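Local atomic coordinates of SOXA (Paracoccus denitrificans, PDB entry 2C1D), a protein that forms the diheme subunit of the SoxAX cytochrome complex, which joins thiosulfate to a cysteine of the sulfur carrier SoxYZ during bacterial sulfur oxidation. Residues Gly65-Trp69 with His84-Met90; Met73-Ser79 with Arg121-Trp127. One frame throughout, in Å; residues are numbered along the deposited sequence.

Contact 1: residues Gly65-Trp69 with His84-Met90; sequences GLDKW and HQGPESM. With HEC (heme c), chain I.
W69 of helix 59-70 lays its indole against the turn that follows the heme-binding helix, meeting H84, Q85, G86, P87, S89 and M90. Its CG stands anti to the backbone N (chi1 171°), which carries the ring from CB toward the 84-90 loop. The pyrrole NE1 is the first atom to be gripped: it donates to Q85 O at 2.7 Å, with the acceptor close to the indole plane and the donor in the carbonyl plane. The bond is short, but an N-H...O angle of 140° makes it bent. Farther out, the six-membered ring takes P87 CA over one face, a CH-pi contact 4.0 Å from the ring centroid, while P87 CB lies near W69 CE2. W69 CZ2 packs on H84 CB at 3.5 Å and also comes near Q85 O and G86 O. At the far rim W69 CH2 has S89 OG at the ring edge, 3.6 Å away, and M90 CG beyond; CZ3 ends near methyl CMB of heme c. P87 also meets L66, with L66 CD1 4.1 Å from P87 CG. Inside the turn, S89 OG donates to G86 O at 2.8 Å, and S89 N uses the same oxygen, so two donors hold that carbonyl. H84 NE2 binds the heme iron at 2.1 Å; C117 SG is the other axial ligand. H84 completes the CXXCH motif that begins at C80. M90 CE lies over one face of the imidazole and also touches the porphyrin. The chemistry thus implies second-shell support: an indole held by one hydrogen bond and by packing on P87, H84 and M90 backs H84 at CB, consistent with steadying the proximal ligand of this cytochrome c domain.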
loop_
_atom_site.group_PDB
_atom_site.type_symbol
_atom_site.label_atom_id
_atom_site.label_comp_id
_atom_site.label_asym_id
_atom_site.label_seq_id
_atom_site.Cartn_x
_atom_site.Cartn_y
_atom_site.Cartn_z
ATOM N N GLY A 65 -8.046 -24.508 -1.526
ATOM C CA GLY A 65 -6.676 -24.798 -1.127
ATOM C C GLY A 65 -6.579 -26.194 -0.523
ATOM O O GLY A 65 -5.626 -26.913 -0.763
ATOM N N LEU A 66 -7.577 -26.567 0.266
ATOM C CA LEU A 66 -7.576 -27.858 0.939
ATOM C C LEU A 66 -7.740 -28.983 -0.085
ATOM O O LEU A 66 -7.124 -30.040 0.052
ATOM C CB LEU A 66 -8.662 -27.909 2.022
ATOM C CG LEU A 66 -8.889 -29.246 2.750
ATOM C CD1 LEU A 66 -7.635 -29.687 3.500
ATOM C CD2 LEU A 66 -10.058 -29.127 3.709
ATOM N N ASP A 67 -8.541 -28.749 -1.129
ATOM C CA ASP A 67 -8.655 -29.701 -2.235
ATOM C C ASP A 67 -7.327 -29.879 -2.933
ATOM O O ASP A 67 -6.923 -31.001 -3.215
ATOM C CB ASP A 67 -9.758 -29.293 -3.228
ATOM C CG ASP A 67 -11.153 -29.365 -2.608
ATOM O OD1 ASP A 67 -11.336 -30.065 -1.589
ATOM O OD2 ASP A 67 -12.131 -28.739 -3.042
ATOM N N LYS A 68 -6.613 -28.795 -3.161
ATOM C CA LYS A 68 -5.334 -28.871 -3.843
ATOM C C LYS A 68 -4.267 -29.529 -2.949
ATOM O O LYS A 68 -3.391 -30.226 -3.446
ATOM C CB LYS A 68 -4.887 -27.488 -4.335
ATOM C CG LYS A 68 -5.828 -26.899 -5.409
ATOM C CD LYS A 68 -5.626 -25.408 -5.703
ATOM C CE LYS A 68 -6.375 -25.013 -7.001
ATOM N NZ LYS A 68 -6.213 -23.570 -7.382
ATOM N N TRP A 69 -4.367 -29.340 -1.641
ATOM C CA TRP A 69 -3.452 -29.975 -0.673
ATOM C C TRP A 69 -3.598 -31.501 -0.723
ATOM O O TRP A 69 -2.612 -32.231 -0.627
ATOM C CB TRP A 69 -3.749 -29.450 0.730
ATOM C CG TRP A 69 -3.059 -30.135 1.879
ATOM C CD1 TRP A 69 -3.495 -31.251 2.560
ATOM C CD2 TRP A 69 -1.873 -29.701 2.544
ATOM N NE1 TRP A 69 -2.617 -31.569 3.572
ATOM C CE2 TRP A 69 -1.610 -30.636 3.592
ATOM C CE3 TRP A 69 -0.968 -28.646 2.334
ATOM C CZ2 TRP A 69 -0.499 -30.539 4.418
ATOM C CZ3 TRP A 69 0.144 -28.541 3.169
ATOM C CH2 TRP A 69 0.360 -29.476 4.212
ATOM N N HIS A 84 2.876 -34.500 4.321
ATOM C CA HIS A 84 2.627 -33.627 5.485
ATOM C C HIS A 84 1.385 -34.017 6.262
ATOM O O HIS A 84 1.096 -33.407 7.284
ATOM C CB HIS A 84 2.472 -32.185 5.040
ATOM C CG HIS A 84 3.712 -31.597 4.476
ATOM N ND1 HIS A 84 4.848 -31.401 5.230
ATOM C CD2 HIS A 84 3.989 -31.128 3.240
ATOM C CE1 HIS A 84 5.778 -30.846 4.475
ATOM N NE2 HIS A 84 5.285 -30.674 3.257
ATOM N N GLN A 85 0.647 -35.021 5.771
ATOM C CA GLN A 85 -0.684 -35.356 6.297
ATOM C C GLN A 85 -1.633 -34.136 6.300
ATOM O O GLN A 85 -1.660 -33.400 5.324
ATOM C CB GLN A 85 -0.554 -36.028 7.665
ATOM C CG GLN A 85 0.192 -37.359 7.596
ATOM C CD GLN A 85 1.560 -37.307 8.253
ATOM O OE1 GLN A 85 2.505 -36.759 7.690
ATOM N NE2 GLN A 85 1.671 -37.903 9.456
ATOM N N GLY A 86 -2.410 -33.918 7.365
ATOM C CA GLY A 86 -3.298 -32.769 7.447
ATOM C C GLY A 86 -2.560 -31.444 7.341
ATOM O O GLY A 86 -1.359 -31.365 7.630
ATOM N N PRO A 87 -3.260 -30.392 6.941
ATOM C CA PRO A 87 -2.612 -29.073 6.818
ATOM C C PRO A 87 -2.264 -28.486 8.188
ATOM O O PRO A 87 -1.458 -27.552 8.262
ATOM C CB PRO A 87 -3.650 -28.236 6.070
ATOM C CG PRO A 87 -4.988 -28.851 6.456
ATOM C CD PRO A 87 -4.698 -30.352 6.610
ATOM N N GLU A 88 -2.862 -29.010 9.260
ATOM C CA GLU A 88 -2.471 -28.608 10.612
ATOM C C GLU A 88 -0.966 -28.850 10.889
ATOM O O GLU A 88 -0.419 -28.330 11.879
ATOM C CB GLU A 88 -3.358 -29.241 11.694
ATOM C CG GLU A 88 -3.262 -30.765 11.866
ATOM C CD GLU A 88 -4.193 -31.555 10.937
ATOM O OE1 GLU A 88 -4.793 -30.968 10.016
ATOM O OE2 GLU A 88 -4.309 -32.783 11.135
ATOM N N SER A 89 -0.313 -29.627 10.018
ATOM C CA SER A 89 1.145 -29.850 10.054
ATOM C C SER A 89 1.904 -28.540 9.931
ATOM O O SER A 89 3.045 -28.423 10.379
ATOM C CB SER A 89 1.563 -30.809 8.927
ATOM O OG SER A 89 1.282 -30.303 7.638
ATOM N N MET A 90 1.261 -27.544 9.317
ATOM C CA MET A 90 1.833 -26.228 9.169
ATOM C C MET A 90 1.417 -25.249 10.257
ATOM O O MET A 90 1.610 -24.045 10.100
ATOM C CB MET A 90 1.500 -25.678 7.788
ATOM C CG MET A 90 2.052 -26.523 6.644
ATOM S SD MET A 90 3.856 -26.569 6.741
ATOM C CE MET A 90 4.266 -28.228 5.969
HETATM FE FE HEC I . 6.444 -29.813 1.718
HETATM C CHA HEC I . 8.723 -28.254 3.872
HETATM C CHB HEC I . 4.405 -27.175 1.977
HETATM C CHC HEC I . 4.468 -31.250 -0.621
HETATM C CHD HEC I . 8.177 -32.757 2.098
HETATM N NA HEC I . 6.552 -28.068 2.755
HETATM C C1A HEC I . 7.547 -27.612 3.586
HETATM C C2A HEC I . 7.171 -26.317 4.070
HETATM C C3A HEC I . 5.977 -26.022 3.541
HETATM C C4A HEC I . 5.573 -27.107 2.678
HETATM C CMA HEC I . 5.162 -24.741 3.751
HETATM C CAA HEC I . 8.025 -25.465 5.028
HETATM C CBA HEC I . 7.948 -26.111 6.398
HETATM C CGA HEC I . 8.907 -25.519 7.419
HETATM O O1A HEC I . 9.952 -24.931 7.059
HETATM O O2A HEC I . 8.571 -25.682 8.623
HETATM N NB HEC I . 4.710 -29.313 0.855
HETATM C C1B HEC I . 4.069 -28.108 1.031
HETATM C C2B HEC I . 3.019 -28.021 0.025
HETATM C C3B HEC I . 3.028 -29.152 -0.690
HETATM C C4B HEC I . 4.101 -29.993 -0.175
HETATM C CMB HEC I . 2.024 -26.849 -0.102
HETATM C CAB HEC I . 2.079 -29.510 -1.880
HETATM C CBB HEC I . 2.101 -28.548 -2.854
HETATM N NC HEC I . 6.343 -31.701 0.912
HETATM C C1C HEC I . 5.492 -32.043 -0.114
HETATM C C2C HEC I . 5.771 -33.422 -0.465
HETATM C C3C HEC I . 6.884 -33.814 0.201
HETATM C C4C HEC I . 7.199 -32.752 1.144
HETATM C CMC HEC I . 5.136 -34.124 -1.687
HETATM C CAC HEC I . 7.620 -35.195 0.135
HETATM C CBC HEC I . 8.004 -35.684 -1.066
HETATM N ND HEC I . 8.178 -30.394 2.825
HETATM C C1D HEC I . 8.721 -31.674 2.753
HETATM C C2D HEC I . 9.985 -31.692 3.463
HETATM C C3D HEC I . 10.175 -30.284 3.998
HETATM C C4D HEC I . 8.997 -29.550 3.563
HETATM C CMD HEC I . 10.966 -32.864 3.658
HETATM C CAD HEC I . 11.353 -29.746 4.825
HETATM C CBD HEC I . 11.075 -29.974 6.280
HETATM C CGD HEC I . 12.146 -29.327 7.156
HETATM O O1D HEC I . 12.390 -29.845 8.286
HETATM O O2D HEC I . 12.719 -28.302 6.726
#

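Contact 2: residues Met73-Ser79 with Arg121-Trp127; sequences MGVNGES and RMGLEKW. With HEC (heme c), chain I.
M122 turns at its last torsion (chi3 83°), which swings CE onto the backbone of E78, 3.1 Å from E78 O, and leaves SD beside the heme vinyl-derived carbon CBB. M73 bends likewise at chi3 (-53°), carrying SD to the edge of the W127 six-membered ring, 5.3 Å from its centroid, a Met-aromatic contact, and CE close to W127 CZ2. The backbones are tied by V75 N donating to M122 O at 3.0 Å, nearly straight at 165°. V75 follows with CG1 only 3.1 Å from G123 O, a tight fit, and L124 CD1 packs against M73 O at 3.4 Å. The G74-G77 type I turn is braced by E78, whose OE2 accepts from N76 N. R121 runs extended along the porphyrin, CD 3.3 Å from heme C4C, until its guanidinium lies flat over C2D. A serine in its place would probably uncover the face of that pyrrole beside C117 and leave the partner of NH1 without its donor. Around this junction, L124 packs back on V118 of helix 110-122, W127 N bonds N115 OD1 of that helix, and the W127 ring rests against N133, M134 and M137 of helix 132-143.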
loop_
_atom_site.group_PDB
_atom_site.type_symbol
_atom_site.label_atom_id
_atom_site.label_comp_id
_atom_site.label_asym_id
_atom_site.label_seq_id
_atom_site.Cartn_x
_atom_site.Cartn_y
_atom_site.Cartn_z
ATOM N N MET A 73 -1.455 -34.210 -7.513
ATOM C CA MET A 73 -1.120 -33.392 -8.669
ATOM C C MET A 73 0.349 -33.459 -9.076
ATOM O O MET A 73 0.741 -32.838 -10.052
ATOM C CB MET A 73 -1.605 -31.943 -8.499
ATOM C CG MET A 73 -1.117 -31.142 -7.305
ATOM S SD MET A 73 -2.233 -29.688 -6.961
ATOM C CE MET A 73 -2.287 -28.831 -8.657
ATOM N N GLY A 74 1.146 -34.250 -8.360
ATOM C CA GLY A 74 2.542 -34.451 -8.707
ATOM C C GLY A 74 2.700 -35.333 -9.943
ATOM O O GLY A 74 1.736 -35.974 -10.387
ATOM N N VAL A 75 3.911 -35.367 -10.496
ATOM C CA VAL A 75 4.179 -36.159 -11.704
ATOM C C VAL A 75 3.982 -37.653 -11.450
ATOM O O VAL A 75 3.468 -38.355 -12.310
ATOM C CB VAL A 75 5.570 -35.874 -12.338
ATOM C CG1 VAL A 75 5.624 -34.450 -12.877
ATOM C CG2 VAL A 75 6.719 -36.146 -11.361
ATOM N N ASN A 76 4.370 -38.129 -10.267
ATOM C CA ASN A 76 4.049 -39.498 -9.828
ATOM C C ASN A 76 2.820 -39.618 -8.900
ATOM O O ASN A 76 2.720 -40.574 -8.121
ATOM C CB ASN A 76 5.247 -40.113 -9.111
ATOM C CG ASN A 76 6.517 -39.997 -9.898
ATOM O OD1 ASN A 76 6.508 -39.993 -11.137
ATOM N ND2 ASN A 76 7.634 -39.909 -9.185
ATOM N N GLY A 77 1.894 -38.665 -8.972
ATOM C CA GLY A 77 0.695 -38.695 -8.129
ATOM C C GLY A 77 0.890 -38.233 -6.679
ATOM O O GLY A 77 0.057 -38.503 -5.814
ATOM N N GLU A 78 1.995 -37.543 -6.416
ATOM C CA GLU A 78 2.287 -37.035 -5.072
ATOM C C GLU A 78 1.294 -35.944 -4.724
ATOM O O GLU A 78 0.886 -35.171 -5.604
ATOM C CB GLU A 78 3.699 -36.451 -4.989
ATOM C CG GLU A 78 4.807 -37.469 -5.230
ATOM C CD GLU A 78 5.396 -37.377 -6.618
ATOM O OE1 GLU A 78 6.613 -37.611 -6.763
ATOM O OE2 GLU A 78 4.652 -37.048 -7.563
ATOM N N SER A 79 0.905 -35.902 -3.451
ATOM C CA SER A 79 0.153 -34.784 -2.896
ATOM C C SER A 79 0.866 -34.178 -1.673
ATOM O O SER A 79 1.758 -34.810 -1.073
ATOM C CB SER A 79 -1.243 -35.239 -2.489
ATOM O OG SER A 79 -1.181 -36.077 -1.368
ATOM N N ARG A 121 9.931 -31.805 -5.095
ATOM C CA ARG A 121 9.329 -33.015 -4.542
ATOM C C ARG A 121 8.113 -33.521 -5.271
ATOM O O ARG A 121 7.681 -34.654 -5.034
ATOM C CB ARG A 121 8.973 -32.804 -3.081
ATOM C CG ARG A 121 10.171 -32.518 -2.252
ATOM C CD ARG A 121 9.875 -32.363 -0.791
ATOM N NE ARG A 121 11.117 -32.303 -0.040
ATOM C CZ ARG A 121 11.680 -31.207 0.441
ATOM N NH1 ARG A 121 11.131 -30.007 0.300
ATOM N NH2 ARG A 121 12.817 -31.328 1.106
ATOM N N MET A 122 7.542 -32.693 -6.139
ATOM C CA MET A 122 6.399 -33.128 -6.919
ATOM C C MET A 122 6.662 -33.090 -8.413
ATOM O O MET A 122 5.776 -33.448 -9.197
ATOM C CB MET A 122 5.182 -32.293 -6.543
ATOM C CG MET A 122 4.890 -32.374 -5.055
ATOM S SD MET A 122 3.571 -31.321 -4.613
ATOM C CE MET A 122 2.135 -32.369 -5.021
ATOM N N GLY A 123 7.869 -32.687 -8.795
ATOM C CA GLY A 123 8.308 -32.703 -10.182
ATOM C C GLY A 123 7.572 -31.739 -11.100
ATOM O O GLY A 123 7.473 -31.966 -12.308
ATOM N N LEU A 124 7.041 -30.663 -10.524
ATOM C CA LEU A 124 6.232 -29.729 -11.272
ATOM C C LEU A 124 6.976 -28.436 -11.547
ATOM O O LEU A 124 7.909 -28.030 -10.837
ATOM C CB LEU A 124 4.907 -29.453 -10.554
ATOM C CG LEU A 124 3.952 -30.628 -10.340
ATOM C CD1 LEU A 124 2.836 -30.222 -9.382
ATOM C CD2 LEU A 124 3.367 -31.150 -11.671
ATOM N N GLU A 125 6.552 -27.815 -12.630
ATOM C CA GLU A 125 6.948 -26.475 -12.974
ATOM C C GLU A 125 6.481 -25.599 -11.816
ATOM O O GLU A 125 5.405 -25.826 -11.260
ATOM C CB GLU A 125 6.279 -26.083 -14.304
ATOM C CG GLU A 125 6.264 -24.598 -14.626
ATOM C CD GLU A 125 6.043 -24.325 -16.115
ATOM O OE1 GLU A 125 5.632 -25.266 -16.852
ATOM O OE2 GLU A 125 6.286 -23.171 -16.553
ATOM N N LYS A 126 7.302 -24.634 -11.434
ATOM C CA LYS A 126 6.964 -23.774 -10.294
ATOM C C LYS A 126 5.621 -23.077 -10.509
ATOM O O LYS A 126 5.274 -22.694 -11.640
ATOM C CB LYS A 126 8.087 -22.783 -9.977
ATOM C CG LYS A 126 8.153 -21.493 -10.808
ATOM C CD LYS A 126 9.067 -20.419 -10.149
ATOM C CE LYS A 126 8.277 -19.147 -9.684
ATOM N NZ LYS A 126 9.025 -18.288 -8.664
ATOM N N TRP A 127 4.847 -22.949 -9.439
ATOM C CA TRP A 127 3.613 -22.153 -9.486
ATOM C C TRP A 127 3.927 -20.656 -9.518
ATOM O O TRP A 127 4.827 -20.169 -8.814
ATOM C CB TRP A 127 2.694 -22.464 -8.298
ATOM C CG TRP A 127 2.111 -23.866 -8.264
ATOM C CD1 TRP A 127 2.100 -24.800 -9.270
ATOM C CD2 TRP A 127 1.445 -24.475 -7.152
ATOM N NE1 TRP A 127 1.473 -25.946 -8.843
ATOM C CE2 TRP A 127 1.049 -25.769 -7.552
ATOM C CE3 TRP A 127 1.118 -24.044 -5.857
ATOM C CZ2 TRP A 127 0.382 -26.640 -6.704
ATOM C CZ3 TRP A 127 0.444 -24.913 -5.011
ATOM C CH2 TRP A 127 0.088 -26.191 -5.430
HETATM FE FE HEC I . 6.444 -29.813 1.718
HETATM C CHA HEC I . 8.723 -28.254 3.872
HETATM C CHB HEC I . 4.405 -27.175 1.977
HETATM C CHC HEC I . 4.468 -31.250 -0.621
HETATM C CHD HEC I . 8.177 -32.757 2.098
HETATM N NA HEC I . 6.552 -28.068 2.755
HETATM C C1A HEC I . 7.547 -27.612 3.586
HETATM C C2A HEC I . 7.171 -26.317 4.070
HETATM C C3A HEC I . 5.977 -26.022 3.541
HETATM C C4A HEC I . 5.573 -27.107 2.678
HETATM C CMA HEC I . 5.162 -24.741 3.751
HETATM C CAA HEC I . 8.025 -25.465 5.028
HETATM C CBA HEC I . 7.948 -26.111 6.398
HETATM C CGA HEC I . 8.907 -25.519 7.419
HETATM O O1A HEC I . 9.952 -24.931 7.059
HETATM O O2A HEC I . 8.571 -25.682 8.623
HETATM N NB HEC I . 4.710 -29.313 0.855
HETATM C C1B HEC I . 4.069 -28.108 1.031
HETATM C C2B HEC I . 3.019 -28.021 0.025
HETATM C C3B HEC I . 3.028 -29.152 -0.690
HETATM C C4B HEC I . 4.101 -29.993 -0.175
HETATM C CMB HEC I . 2.024 -26.849 -0.102
HETATM C CAB HEC I . 2.079 -29.510 -1.880
HETATM C CBB HEC I . 2.101 -28.548 -2.854
HETATM N NC HEC I . 6.343 -31.701 0.912
HETATM C C1C HEC I . 5.492 -32.043 -0.114
HETATM C C2C HEC I . 5.771 -33.422 -0.465
HETATM C C3C HEC I . 6.884 -33.814 0.201
HETATM C C4C HEC I . 7.199 -32.752 1.144
HETATM C CMC HEC I . 5.136 -34.124 -1.687
HETATM C CAC HEC I . 7.620 -35.195 0.135
HETATM C CBC HEC I . 8.004 -35.684 -1.066
HETATM N ND HEC I . 8.178 -30.394 2.825
HETATM C C1D HEC I . 8.721 -31.674 2.753
HETATM C C2D HEC I . 9.985 -31.692 3.463
HETATM C C3D HEC I . 10.175 -30.284 3.998
HETATM C C4D HEC I . 8.997 -29.550 3.563
HETATM C CMD HEC I . 10.966 -32.864 3.658
HETATM C CAD HEC I . 11.353 -29.746 4.825
HETATM C CBD HEC I . 11.075 -29.974 6.280
HETATM C CGD HEC I . 12.146 -29.327 7.156
HETATM O O1D HEC I . 12.390 -29.845 8.286
HETATM O O2D HEC I . 12.719 -28.302 6.726
#

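From the N terminus the segments come in the order 65-69, 73-79, 84-90, 121-127, so the two contacts interlock along the chain, and neither encloses the other. Contact 1 closes a short loop of 14 intervening residues that holds 73-79 and the two heme-attaching cysteines, C80 and C83. Contact 2 closes a longer one of 41 residues, containing 84-90 and C117, and brings the end of helix 110-122 back to the loop ahead of helix 80-84. Their centres are about 15 Å apart, yet they touch where K68 O lies 3.7 Å from M73 SD. Together they tie helices 59-70, 80-84 and 110-122 around one heme of this cytochrome c domain.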